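Long-range contacts in BtGH115A (Bacteroides thetaiotaomicron, PDB 5BY3), which acts as a family GH115 4-O-methyl-alpha-glucuronidase with specificity for decorated arabinogalactans: residues G240-C244 with F341-K345; V361-W365 with I426-I431; Y372-F376 with L697-V702; Y391-S395 with M409-I414. All blocks are in the same frame, centred on the assembly; numbering follows the deposited sequence.

Contact 1: G240-C244 with F341-K345; sequences GASHC and FIPYK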
loop_
_atom_site.group_PDB
_atom_site.type_symbol
_atom_site.label_atom_id
_atom_site.label_comp_id
_atom_site.label_asym_id
_atom_site.label_seq_id
_atom_site.Cartn_x
_atom_site.Cartn_y
_atom_site.Cartn_z
ATOM N N GLY A 240 11.725 10.881 -6.198
ATOM C CA GLY A 240 12.577 9.902 -5.532
ATOM C C GLY A 240 12.658 8.755 -6.511
ATOM O O GLY A 240 12.146 8.884 -7.616
ATOM N N ALA A 241 13.290 7.641 -6.133
ATOM C CA ALA A 241 13.365 6.439 -6.995
ATOM C C ALA A 241 13.774 5.268 -6.130
ATOM O O ALA A 241 14.098 5.479 -4.977
ATOM C CB ALA A 241 14.345 6.619 -8.162
ATOM N N SER A 242 13.784 4.048 -6.684
ATOM C CA SER A 242 13.838 2.821 -5.867
ATOM C C SER A 242 15.233 2.377 -5.435
ATOM O O SER A 242 16.251 3.015 -5.790
ATOM C CB SER A 242 13.089 1.668 -6.553
ATOM O OG SER A 242 13.916 1.028 -7.500
ATOM N N HIS A 243 15.256 1.265 -4.695
ATOM C CA HIS A 243 16.470 0.659 -4.078
ATOM C C HIS A 243 17.598 0.359 -5.080
ATOM O O HIS A 243 18.739 0.127 -4.676
ATOM C CB HIS A 243 16.059 -0.626 -3.367
ATOM C CG HIS A 243 14.988 -1.365 -4.104
ATOM N ND1 HIS A 243 15.257 -2.155 -5.202
ATOM C CD2 HIS A 243 13.641 -1.341 -3.981
ATOM C CE1 HIS A 243 14.125 -2.614 -5.702
ATOM N NE2 HIS A 243 13.132 -2.141 -4.977
ATOM N N CYS A 244 17.273 0.386 -6.375
ATOM C CA CYS A 244 18.244 0.148 -7.454
ATOM C C CYS A 244 18.325 1.322 -8.446
ATOM O O CYS A 244 18.694 1.150 -9.629
ATOM C CB CYS A 244 17.840 -1.115 -8.220
ATOM S SG CYS A 244 16.233 -0.936 -9.060
ATOM N N PHE A 341 18.750 5.642 1.977
ATOM C CA PHE A 341 19.372 4.382 1.701
ATOM C C PHE A 341 18.342 3.284 1.953
ATOM O O PHE A 341 17.735 3.233 3.046
ATOM C CB PHE A 341 20.630 4.192 2.582
ATOM C CG PHE A 341 21.291 2.852 2.409
ATOM C CD1 PHE A 341 21.787 2.444 1.148
ATOM C CD2 PHE A 341 21.395 1.967 3.487
ATOM C CE1 PHE A 341 22.382 1.197 0.969
ATOM C CE2 PHE A 341 22.013 0.720 3.312
ATOM C CZ PHE A 341 22.499 0.347 2.055
ATOM N N ILE A 342 18.157 2.422 0.945
ATOM C CA ILE A 342 17.078 1.416 0.954
ATOM C C ILE A 342 17.641 0.004 0.900
ATOM O O ILE A 342 17.941 -0.483 -0.191
ATOM C CB ILE A 342 16.052 1.613 -0.198
ATOM C CG1 ILE A 342 15.678 3.082 -0.313
ATOM C CG2 ILE A 342 14.772 0.775 0.042
ATOM C CD1 ILE A 342 15.119 3.444 -1.646
ATOM N N PRO A 343 17.810 -0.647 2.077
ATOM C CA PRO A 343 18.267 -2.051 2.139
ATOM C C PRO A 343 17.103 -3.075 1.933
ATOM O O PRO A 343 16.547 -3.654 2.876
ATOM C CB PRO A 343 18.947 -2.146 3.506
ATOM C CG PRO A 343 18.266 -1.109 4.344
ATOM C CD PRO A 343 17.637 -0.081 3.430
ATOM N N TYR A 344 16.736 -3.219 0.666
ATOM C CA TYR A 344 15.708 -4.115 0.173
ATOM C C TYR A 344 16.397 -5.403 -0.286
ATOM O O TYR A 344 17.546 -5.360 -0.776
ATOM C CB TYR A 344 15.018 -3.416 -1.002
ATOM C CG TYR A 344 13.979 -4.194 -1.751
ATOM C CD1 TYR A 344 12.810 -4.643 -1.128
ATOM C CD2 TYR A 344 14.156 -4.476 -3.097
ATOM C CE1 TYR A 344 11.844 -5.358 -1.840
ATOM C CE2 TYR A 344 13.202 -5.178 -3.832
ATOM C CZ TYR A 344 12.045 -5.625 -3.211
ATOM O OH TYR A 344 11.110 -6.327 -3.966
ATOM N N LYS A 345 15.687 -6.532 -0.149
ATOM C CA LYS A 345 16.192 -7.881 -0.514
ATOM C C LYS A 345 17.609 -8.108 0.081
ATOM O O LYS A 345 17.751 -7.956 1.300
ATOM C CB LYS A 345 16.056 -8.158 -2.032
ATOM C CG LYS A 345 14.612 -8.327 -2.533
ATOM C CD LYS A 345 14.578 -8.924 -3.945
ATOM C CE LYS A 345 13.234 -9.548 -4.305
ATOM N NZ LYS A 345 12.400 -8.754 -5.263
#
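His-243 and Tyr-344 form the heart of a buried, largely aromatic contact between two loops, one following strand 238-239 and the other strand 339-341 of the parallel sheet of the TIM-barrel region. Their rings meet obliquely, with centroids 4.0 Å apart and planes at 32°. Tyr-344 CD2 stands over the centre of the imidazole, and its distance from His-243 NE2 is 3.2 Å. Ser-242 OG sits over the opposite face of the same imidazole, so the ring is held between the two. The first torsion of His-243 (chi1 36°) puts CG between the backbone N and the carbonyl carbon and swings the ring toward the tyrosine. Ile-342 fills the space beside it: its CB is 3.9 Å from His-243 CB, while its CD1 reaches 3.8 Å from His-243 N and rests along the backbone of 241-243. An inverse gamma turn centred on Pro-343, with a weak bond from Tyr-344 N to Ile-342 O, lets both neighbours of the proline point at the histidine. The phenol end is fixed separately, since Lys-345 NZ donates to Tyr-344 OH at 3.0 Å and also bonds to Tyr-396 OH. No hydrogen bond crosses between the loops; Ala-241 O is instead taken by Thr-291 OG1. Loops after the strands, meeting over the sheet's C-terminal ends, are where TIM-barrel glycosidases build their active sites.

Contact 2: V361-W365 with I426-I431; sequences VTLMW and IQKMWI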
loop_
_atom_site.group_PDB
_atom_site.type_symbol
_atom_site.label_atom_id
_atom_site.label_comp_id
_atom_site.label_asym_id
_atom_site.label_seq_id
_atom_site.Cartn_x
_atom_site.Cartn_y
_atom_site.Cartn_z
ATOM N N VAL A 361 21.465 10.428 6.468
ATOM C CA VAL A 361 20.783 9.609 5.461
ATOM C C VAL A 361 19.625 8.810 6.073
ATOM O O VAL A 361 19.796 8.063 7.062
ATOM C CB VAL A 361 21.760 8.719 4.652
ATOM C CG1 VAL A 361 21.025 7.917 3.577
ATOM C CG2 VAL A 361 22.853 9.567 4.019
ATOM N N THR A 362 18.432 9.032 5.514
ATOM C CA THR A 362 17.242 8.268 5.939
ATOM C C THR A 362 17.461 6.793 5.655
ATOM O O THR A 362 17.866 6.435 4.539
ATOM C CB THR A 362 15.972 8.747 5.195
ATOM O OG1 THR A 362 15.951 10.185 5.165
ATOM C CG2 THR A 362 14.697 8.194 5.862
ATOM N N LEU A 363 17.234 5.944 6.658
ATOM C CA LEU A 363 17.320 4.488 6.434
ATOM C C LEU A 363 15.924 3.924 6.078
ATOM O O LEU A 363 14.977 4.023 6.875
ATOM C CB LEU A 363 17.877 3.771 7.658
ATOM C CG LEU A 363 19.298 4.064 8.183
ATOM C CD1 LEU A 363 19.544 3.239 9.425
ATOM C CD2 LEU A 363 20.404 3.783 7.168
HETATM N N MSE A 364 15.789 3.317 4.904
HETATM C CA MSE A 364 14.457 2.845 4.503
HETATM C C MSE A 364 14.241 1.348 4.613
HETATM O O MSE A 364 14.675 0.562 3.776
HETATM C CB MSE A 364 14.029 3.375 3.143
HETATM C CG MSE A 364 12.504 3.369 3.098
HETATM SE SE MSE A 364 12.013 3.763 1.247
HETATM C CE MSE A 364 11.287 5.468 1.841
ATOM N N TRP A 365 13.501 0.953 5.630
ATOM C CA TRP A 365 13.181 -0.457 5.803
ATOM C C TRP A 365 12.141 -0.939 4.785
ATOM O O TRP A 365 11.408 -0.136 4.179
ATOM C CB TRP A 365 12.801 -0.716 7.261
ATOM C CG TRP A 365 13.799 -0.045 8.172
ATOM C CD1 TRP A 365 13.571 1.000 9.036
ATOM C CD2 TRP A 365 15.205 -0.331 8.249
ATOM N NE1 TRP A 365 14.739 1.359 9.671
ATOM C CE2 TRP A 365 15.759 0.560 9.209
ATOM C CE3 TRP A 365 16.044 -1.261 7.617
ATOM C CZ2 TRP A 365 17.115 0.538 9.551
ATOM C CZ3 TRP A 365 17.402 -1.276 7.960
ATOM C CH2 TRP A 365 17.916 -0.385 8.905
ATOM N N ILE A 426 9.402 4.468 12.740
ATOM C CA ILE A 426 9.511 4.706 11.281
ATOM C C ILE A 426 8.562 5.874 10.930
ATOM O O ILE A 426 7.364 5.658 10.702
ATOM C CB ILE A 426 9.218 3.437 10.452
ATOM C CG1 ILE A 426 10.183 2.320 10.849
ATOM C CG2 ILE A 426 9.259 3.740 8.956
ATOM C CD1 ILE A 426 9.979 0.958 10.200
ATOM N N GLN A 427 9.097 7.100 10.909
ATOM C CA GLN A 427 8.270 8.317 10.840
ATOM C C GLN A 427 8.713 9.346 9.797
ATOM O O GLN A 427 8.120 10.435 9.658
ATOM C CB GLN A 427 8.218 9.009 12.201
ATOM C CG GLN A 427 7.809 8.142 13.381
ATOM C CD GLN A 427 7.540 8.946 14.657
ATOM O OE1 GLN A 427 7.681 10.176 14.701
ATOM N NE2 GLN A 427 7.142 8.246 15.699
ATOM N N LYS A 428 9.766 9.034 9.072
ATOM C CA LYS A 428 10.303 10.024 8.174
ATOM C C LYS A 428 9.669 9.897 6.768
ATOM O O LYS A 428 9.307 10.909 6.135
ATOM C CB LYS A 428 11.843 9.892 8.147
ATOM C CG LYS A 428 12.590 10.944 7.356
ATOM C CD LYS A 428 12.644 12.295 8.053
ATOM C CE LYS A 428 13.652 13.163 7.311
ATOM N NZ LYS A 428 14.221 14.239 8.177
HETATM N N MSE A 429 9.525 8.662 6.299
HETATM C CA MSE A 429 9.302 8.419 4.898
HETATM C C MSE A 429 8.572 7.116 4.702
HETATM O O MSE A 429 9.068 6.038 5.074
HETATM C CB MSE A 429 10.671 8.391 4.220
HETATM C CG MSE A 429 10.689 8.806 2.758
HETATM SE SE MSE A 429 12.514 8.804 1.986
HETATM C CE MSE A 429 13.202 10.344 3.032
ATOM N N TRP A 430 7.381 7.221 4.105
ATOM C CA TRP A 430 6.563 6.060 3.735
ATOM C C TRP A 430 6.307 6.069 2.232
ATOM O O TRP A 430 5.921 7.093 1.637
ATOM C CB TRP A 430 5.230 6.130 4.441
ATOM C CG TRP A 430 5.199 5.832 5.906
ATOM C CD1 TRP A 430 6.256 5.684 6.773
ATOM C CD2 TRP A 430 4.018 5.680 6.687
ATOM N NE1 TRP A 430 5.797 5.408 8.039
ATOM C CE2 TRP A 430 4.429 5.397 8.018
ATOM C CE3 TRP A 430 2.644 5.721 6.385
ATOM C CZ2 TRP A 430 3.516 5.175 9.051
ATOM C CZ3 TRP A 430 1.735 5.496 7.406
ATOM C CH2 TRP A 430 2.172 5.231 8.730
ATOM N N ILE A 431 6.533 4.920 1.628
ATOM C CA ILE A 431 6.448 4.773 0.199
ATOM C C ILE A 431 5.751 3.473 -0.102
ATOM O O ILE A 431 6.199 2.353 0.326
ATOM C CB ILE A 431 7.830 4.763 -0.504
ATOM C CG1 ILE A 431 8.599 6.077 -0.309
ATOM C CG2 ILE A 431 7.650 4.407 -1.988
ATOM C CD1 ILE A 431 8.049 7.330 -0.997
#
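Thr-362 is the first residue of 361-365 to meet 426-431, and both its branches take part: Thr-362 CG2 lies 3.8 Å from Lys-428 CG, and Thr-362 OG1 lies 3.5 Å from Met-429 CE, the methyl of a selenomethionine. That hydroxyl has its polar partners elsewhere, in Gly-386 O and Gln-339 O, while Lys-428 NZ runs on to a salt bridge with Glu-161. Met-364, also selenomethionine, carries the next step. Its CG leaves opposite the backbone N and the chain stays extended until chi3 (-112°) bends the end, so that CE alone touches. Met-364 CE lies 3.5 Å from Met-429 CG and equally far from Ile-431 CG1, and Met-364 meets both side chains nearly at a right angle. Trp-365 closes the walk with the five-membered part of its indole, CD1 standing 3.8 Å from Ile-426 CD1; its NE1 bonds to Asn-388 OD1. Ile-426 is steadied from its own segment, because Trp-430 NE1 donates to Ile-426 O at 3.1 Å, fairly straight at 158° but from above the carbonyl plane. The strand axes approach to 8.4 Å at 36° with no hydrogen bond between them, since strand 388-393 lies between the two in the sheet. Side chains of next-but-one parallel strands, such as Met-364, Met-429 and Ile-431, meeting beside Trp-212 and Val-340, are characteristic of the packed interior of a TIM barrel.

Contact 3: Y372-F376 with L697-V702; sequences YIRHF and LPNHPV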
loop_
_atom_site.group_PDB
_atom_site.type_symbol
_atom_site.label_atom_id
_atom_site.label_comp_id
_atom_site.label_asym_id
_atom_site.label_seq_id
_atom_site.Cartn_x
_atom_site.Cartn_y
_atom_site.Cartn_z
ATOM N N TYR A 372 4.405 -7.604 5.140
ATOM C CA TYR A 372 5.071 -7.829 6.435
ATOM C C TYR A 372 6.446 -7.191 6.501
ATOM O O TYR A 372 7.406 -7.651 5.853
ATOM C CB TYR A 372 5.178 -9.317 6.742
ATOM C CG TYR A 372 3.831 -10.003 6.767
ATOM C CD1 TYR A 372 2.962 -9.864 7.873
ATOM C CD2 TYR A 372 3.395 -10.769 5.663
ATOM C CE1 TYR A 372 1.718 -10.510 7.904
ATOM C CE2 TYR A 372 2.155 -11.389 5.681
ATOM C CZ TYR A 372 1.325 -11.259 6.791
ATOM O OH TYR A 372 0.125 -11.927 6.781
ATOM N N ILE A 373 6.528 -6.116 7.278
ATOM C CA ILE A 373 7.787 -5.341 7.457
ATOM C C ILE A 373 8.934 -6.209 8.003
ATOM O O ILE A 373 8.786 -6.839 9.063
ATOM C CB ILE A 373 7.527 -4.073 8.311
ATOM C CG1 ILE A 373 6.574 -3.171 7.532
ATOM C CG2 ILE A 373 8.824 -3.323 8.606
ATOM C CD1 ILE A 373 5.993 -1.991 8.296
ATOM N N ARG A 374 10.062 -6.259 7.275
ATOM C CA ARG A 374 11.202 -7.125 7.690
ATOM C C ARG A 374 12.000 -6.558 8.900
ATOM O O ARG A 374 12.473 -7.311 9.750
ATOM C CB ARG A 374 12.131 -7.477 6.524
ATOM C CG ARG A 374 11.520 -8.383 5.446
ATOM C CD ARG A 374 12.612 -9.287 4.884
ATOM N NE ARG A 374 12.146 -10.263 3.915
ATOM C CZ ARG A 374 11.894 -11.535 4.179
ATOM N NH1 ARG A 374 12.052 -12.028 5.421
ATOM N NH2 ARG A 374 11.479 -12.327 3.206
ATOM N N HIS A 375 12.133 -5.235 8.992
ATOM C CA HIS A 375 12.970 -4.685 10.048
ATOM C C HIS A 375 12.435 -3.409 10.645
ATOM O O HIS A 375 12.089 -2.459 9.923
ATOM C CB HIS A 375 14.429 -4.495 9.579
ATOM C CG HIS A 375 15.334 -3.993 10.655
ATOM N ND1 HIS A 375 16.041 -4.839 11.480
ATOM C CD2 HIS A 375 15.608 -2.733 11.077
ATOM C CE1 HIS A 375 16.728 -4.120 12.350
ATOM N NE2 HIS A 375 16.474 -2.842 12.135
ATOM N N PHE A 376 12.393 -3.416 11.973
ATOM C CA PHE A 376 12.068 -2.256 12.806
ATOM C C PHE A 376 13.326 -1.652 13.473
ATOM O O PHE A 376 14.183 -2.410 13.959
ATOM C CB PHE A 376 11.023 -2.659 13.846
ATOM C CG PHE A 376 9.712 -3.049 13.247
ATOM C CD1 PHE A 376 9.469 -4.380 12.865
ATOM C CD2 PHE A 376 8.715 -2.077 13.015
ATOM C CE1 PHE A 376 8.250 -4.739 12.279
ATOM C CE2 PHE A 376 7.514 -2.434 12.420
ATOM C CZ PHE A 376 7.272 -3.776 12.073
ATOM N N LEU A 697 -0.237 -14.895 12.849
ATOM C CA LEU A 697 0.070 -13.971 11.768
ATOM C C LEU A 697 1.524 -14.242 11.410
ATOM O O LEU A 697 2.369 -14.255 12.329
ATOM C CB LEU A 697 -0.124 -12.515 12.217
ATOM C CG LEU A 697 -0.108 -11.450 11.115
ATOM C CD1 LEU A 697 -1.313 -11.610 10.203
ATOM C CD2 LEU A 697 -0.009 -10.032 11.704
ATOM N N PRO A 698 1.820 -14.501 10.108
ATOM C CA PRO A 698 3.211 -14.748 9.724
ATOM C C PRO A 698 4.042 -13.440 9.658
ATOM O O PRO A 698 4.828 -13.237 8.723
ATOM C CB PRO A 698 3.077 -15.375 8.348
ATOM C CG PRO A 698 1.869 -14.679 7.753
ATOM C CD PRO A 698 0.955 -14.345 8.917
ATOM N N ASN A 699 3.926 -12.576 10.669
ATOM C CA ASN A 699 4.738 -11.369 10.649
ATOM C C ASN A 699 6.211 -11.685 11.077
ATOM O O ASN A 699 6.550 -12.861 11.392
ATOM C CB ASN A 699 4.090 -10.255 11.464
ATOM C CG ASN A 699 4.102 -10.546 12.937
ATOM O OD1 ASN A 699 5.069 -10.244 13.607
ATOM N ND2 ASN A 699 3.046 -11.155 13.444
ATOM N N HIS A 700 7.062 -10.649 11.054
ATOM C CA HIS A 700 8.498 -10.791 11.305
ATOM C C HIS A 700 8.848 -10.164 12.673
ATOM O O HIS A 700 8.148 -9.232 13.124
ATOM C CB HIS A 700 9.304 -10.114 10.182
ATOM C CG HIS A 700 9.104 -10.720 8.818
ATOM N ND1 HIS A 700 9.629 -11.943 8.461
ATOM C CD2 HIS A 700 8.474 -10.250 7.712
ATOM C CE1 HIS A 700 9.312 -12.217 7.209
ATOM N NE2 HIS A 700 8.600 -11.213 6.736
ATOM N N PRO A 701 9.944 -10.638 13.329
ATOM C CA PRO A 701 10.324 -10.130 14.689
ATOM C C PRO A 701 10.353 -8.606 14.809
ATOM O O PRO A 701 10.771 -7.916 13.868
ATOM C CB PRO A 701 11.743 -10.704 14.906
ATOM C CG PRO A 701 11.803 -11.909 14.015
ATOM C CD PRO A 701 10.959 -11.579 12.799
ATOM N N VAL A 702 9.881 -8.069 15.924
ATOM C CA VAL A 702 9.869 -6.599 16.092
ATOM C C VAL A 702 11.172 -6.102 16.687
ATOM O O VAL A 702 11.624 -4.998 16.377
ATOM C CB VAL A 702 8.680 -6.105 16.932
ATOM C CG1 VAL A 702 8.615 -4.577 16.908
ATOM C CG2 VAL A 702 7.373 -6.731 16.432
#
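Tyr-372 supplies most of the apolar contact, its CG opposite the carbonyl carbon (chi1 -58°) sending the ring among Leu-697, Pro-698 and Asn-699. The phenol end rides on the proline, with Tyr-372 CZ 3.6 Å from Pro-698 CG, while Leu-697 CD1 lies in the ring plane at the edge, 3.7 Å from Tyr-372 OH. Pro-698 O stands over one face toward the rim, and Asn-699 CA is 3.6 Å from Tyr-372 CD1. At the other end Val-702 CG1 lies over a phenyl face, 4.1 Å from Phe-376 CG, with Pro-701 O at the ring edge. The second kind of contact involves flat polar groups. His-700 lies over a face of the Arg-374 guanidinium, planes 40° apart, with Arg-374 NH1 3.3 Å from His-700 CE1. The carbonyl oxygens of Tyr-372 and Ile-373 approach the imidazole at its edge, Tyr-372 O being 3.4 Å from His-700 CD2. Hydrogen bonds go elsewhere: Tyr-372 OH to Asn-739 OD1, His-700 NE2 to Asp-368 OD2, whose other oxygen takes Tyr-372 N. Replacing Tyr-372 by an alanine would probably open a gap beside Leu-697 and Pro-698 and leave Asn-739 without its phenol partner. The two segments run only 16° apart and bury 480 Å² with no hydrogen bond crossing, which suggests that the barrel and C-terminal regions are matched by shape and by the Arg-374/His-700 face contact, while Asp-368 and Asn-739 hold polar groups.

Contact 4: Y391-S395 with M409-I414; sequences YYHVS and MSPSLI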
loop_
_atom_site.group_PDB
_atom_site.type_symbol
_atom_site.label_atom_id
_atom_site.label_comp_id
_atom_site.label_asym_id
_atom_site.label_seq_id
_atom_site.Cartn_x
_atom_site.Cartn_y
_atom_site.Cartn_z
ATOM N N TYR A 391 9.307 1.154 2.790
ATOM C CA TYR A 391 8.858 0.851 1.466
ATOM C C TYR A 391 7.982 -0.386 1.632
ATOM O O TYR A 391 8.483 -1.455 2.005
ATOM C CB TYR A 391 10.052 0.564 0.555
ATOM C CG TYR A 391 9.722 -0.026 -0.812
ATOM C CD1 TYR A 391 8.630 0.455 -1.601
ATOM C CD2 TYR A 391 10.518 -1.043 -1.349
ATOM C CE1 TYR A 391 8.351 -0.095 -2.869
ATOM C CE2 TYR A 391 10.240 -1.592 -2.615
ATOM C CZ TYR A 391 9.158 -1.131 -3.363
ATOM O OH TYR A 391 8.906 -1.705 -4.601
ATOM N N TYR A 392 6.674 -0.206 1.365
ATOM C CA TYR A 392 5.610 -1.193 1.581
ATOM C C TYR A 392 4.951 -1.580 0.254
ATOM O O TYR A 392 4.877 -0.746 -0.653
ATOM C CB TYR A 392 4.555 -0.613 2.522
ATOM C CG TYR A 392 3.662 -1.631 3.252
ATOM C CD1 TYR A 392 4.062 -2.206 4.450
ATOM C CD2 TYR A 392 2.404 -1.978 2.756
ATOM C CE1 TYR A 392 3.245 -3.109 5.122
ATOM C CE2 TYR A 392 1.583 -2.868 3.423
ATOM C CZ TYR A 392 2.014 -3.429 4.609
ATOM O OH TYR A 392 1.218 -4.310 5.289
ATOM N N HIS A 393 4.470 -2.826 0.158
ATOM C CA HIS A 393 3.851 -3.345 -1.062
ATOM C C HIS A 393 2.370 -3.629 -0.903
ATOM O O HIS A 393 1.993 -4.370 0.000
ATOM C CB HIS A 393 4.522 -4.654 -1.515
ATOM C CG HIS A 393 5.850 -4.470 -2.172
ATOM N ND1 HIS A 393 7.013 -4.256 -1.458
ATOM C CD2 HIS A 393 6.207 -4.497 -3.476
ATOM C CE1 HIS A 393 8.028 -4.151 -2.296
ATOM N NE2 HIS A 393 7.567 -4.295 -3.527
ATOM N N VAL A 394 1.542 -3.057 -1.775
ATOM C CA VAL A 394 0.157 -3.578 -1.982
ATOM C C VAL A 394 0.014 -4.230 -3.370
ATOM O O VAL A 394 -1.058 -4.646 -3.774
ATOM C CB VAL A 394 -0.978 -2.537 -1.739
ATOM C CG1 VAL A 394 -1.024 -2.098 -0.270
ATOM C CG2 VAL A 394 -0.857 -1.354 -2.682
ATOM N N SER A 395 1.146 -4.340 -4.065
ATOM C CA SER A 395 1.243 -5.002 -5.372
ATOM C C SER A 395 2.663 -5.584 -5.560
ATOM O O SER A 395 3.632 -5.028 -5.063
ATOM C CB SER A 395 0.871 -4.014 -6.480
ATOM O OG SER A 395 1.088 -4.596 -7.741
HETATM N N MSE A 409 -5.177 -6.876 -0.429
HETATM C CA MSE A 409 -4.500 -6.933 0.863
HETATM C C MSE A 409 -5.467 -6.328 1.837
HETATM O O MSE A 409 -6.196 -5.390 1.505
HETATM C CB MSE A 409 -3.204 -6.173 0.858
HETATM C CG MSE A 409 -2.351 -6.574 2.059
HETATM SE SE MSE A 409 -0.710 -5.490 1.946
HETATM C CE MSE A 409 0.062 -6.914 0.778
ATOM N N SER A 410 -5.541 -6.947 2.999
ATOM C CA SER A 410 -6.467 -6.570 4.017
ATOM C C SER A 410 -6.103 -5.231 4.626
ATOM O O SER A 410 -4.965 -5.021 5.014
ATOM C CB SER A 410 -6.506 -7.622 5.119
ATOM O OG SER A 410 -7.184 -7.092 6.248
ATOM N N PRO A 411 -7.085 -4.334 4.727
ATOM C CA PRO A 411 -6.946 -3.068 5.458
ATOM C C PRO A 411 -6.457 -3.275 6.857
ATOM O O PRO A 411 -5.700 -2.444 7.344
ATOM C CB PRO A 411 -8.389 -2.541 5.504
ATOM C CG PRO A 411 -8.939 -3.032 4.200
ATOM C CD PRO A 411 -8.402 -4.440 4.082
ATOM N N SER A 412 -6.907 -4.374 7.475
ATOM C CA SER A 412 -6.558 -4.759 8.817
ATOM C C SER A 412 -5.070 -5.060 8.979
ATOM O O SER A 412 -4.539 -4.875 10.064
ATOM C CB SER A 412 -7.324 -5.999 9.211
ATOM O OG SER A 412 -8.674 -5.664 9.368
ATOM N N LEU A 413 -4.428 -5.531 7.904
ATOM C CA LEU A 413 -3.040 -5.954 7.941
ATOM C C LEU A 413 -2.176 -4.730 7.629
ATOM O O LEU A 413 -1.135 -4.503 8.286
ATOM C CB LEU A 413 -2.782 -7.147 7.009
ATOM C CG LEU A 413 -1.322 -7.432 6.573
ATOM C CD1 LEU A 413 -0.482 -7.988 7.732
ATOM C CD2 LEU A 413 -1.282 -8.339 5.348
ATOM N N ILE A 414 -2.616 -3.942 6.651
ATOM C CA ILE A 414 -1.958 -2.715 6.360
ATOM C C ILE A 414 -1.956 -1.929 7.673
ATOM O O ILE A 414 -0.871 -1.559 8.155
ATOM C CB ILE A 414 -2.614 -1.958 5.187
ATOM C CG1 ILE A 414 -2.488 -2.773 3.901
ATOM C CG2 ILE A 414 -2.031 -0.537 4.992
ATOM C CD1 ILE A 414 -3.435 -2.228 2.842
#
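Tyr-392 and Val-394 on one side and Met-409 and Ile-414 on the other join the end of strand 388-393 to the start of helix 411-423 within a beta-alpha-beta unit of the TIM barrel, completed by strand 429-433. The tyrosine ring and the selenium of Met-409, a selenomethionine, make a Met-aromatic contact: Met-409 SE is 5.0 Å from the Tyr-392 ring centroid and 69° off its normal, an oblique approach, with Tyr-392 CE2 the nearest ring atom at 3.8 Å from SE. Beside it Tyr-392 CE2 meets Ile-414 CG1 at 4.1 Å. The phenol oxygen continues to the helix backbone, where Tyr-392 OH comes within 3.7 Å of Ile-414 CA, and it makes a weak hydrogen bond to Gly-371 O. A leucine in place of Tyr-392 would probably leave the selenium without its aromatic neighbour and Gly-371 O without its phenol partner. Val-394 adds a second patch, its CG1 3.9 Å from Ile-414 CD1 and close to the selenium as well. The helix start is marked by Ser-410 at the N-cap, whose OG accepts a weak bond from Ser-412 N, while its carbonyl receives both Leu-413 N and Ile-414 N. Met-409 O, just ahead of the cap, bonds to Gln-443 NE2. Turned by chi3 (-87°), the selenomethionine side chain ends with Met-409 CE 3.3 Å from His-393 O.

Overall arrangement
Contacts 2 and 4 lie on the TIM-barrel parallel sheet, contact 1 in loops that follow two of its strands. Contacts 1 and 2, centres 11 Å apart, are joined strand to strand by a probable hydrogen bond, Phe-341 O to Met-364 N at 2.7 Å. Contact 2 is tied to contact 4 through Trp-365 O and Tyr-391 N, 2.8 Å apart. Contact 1 packs on contact 4, His-243 CD2 lying 3.7 Å from Tyr-391 CE2. Contact 3 adjoins contact 4 through its barrel-side loop, Tyr-372 CE1 lying 3.4 Å from Leu-413 CD1, and Leu-697 also touches helix 411-423. The nickel ion, bound at Leu-404 and Asp-436, is about 9 Å from the Val-394 side chain.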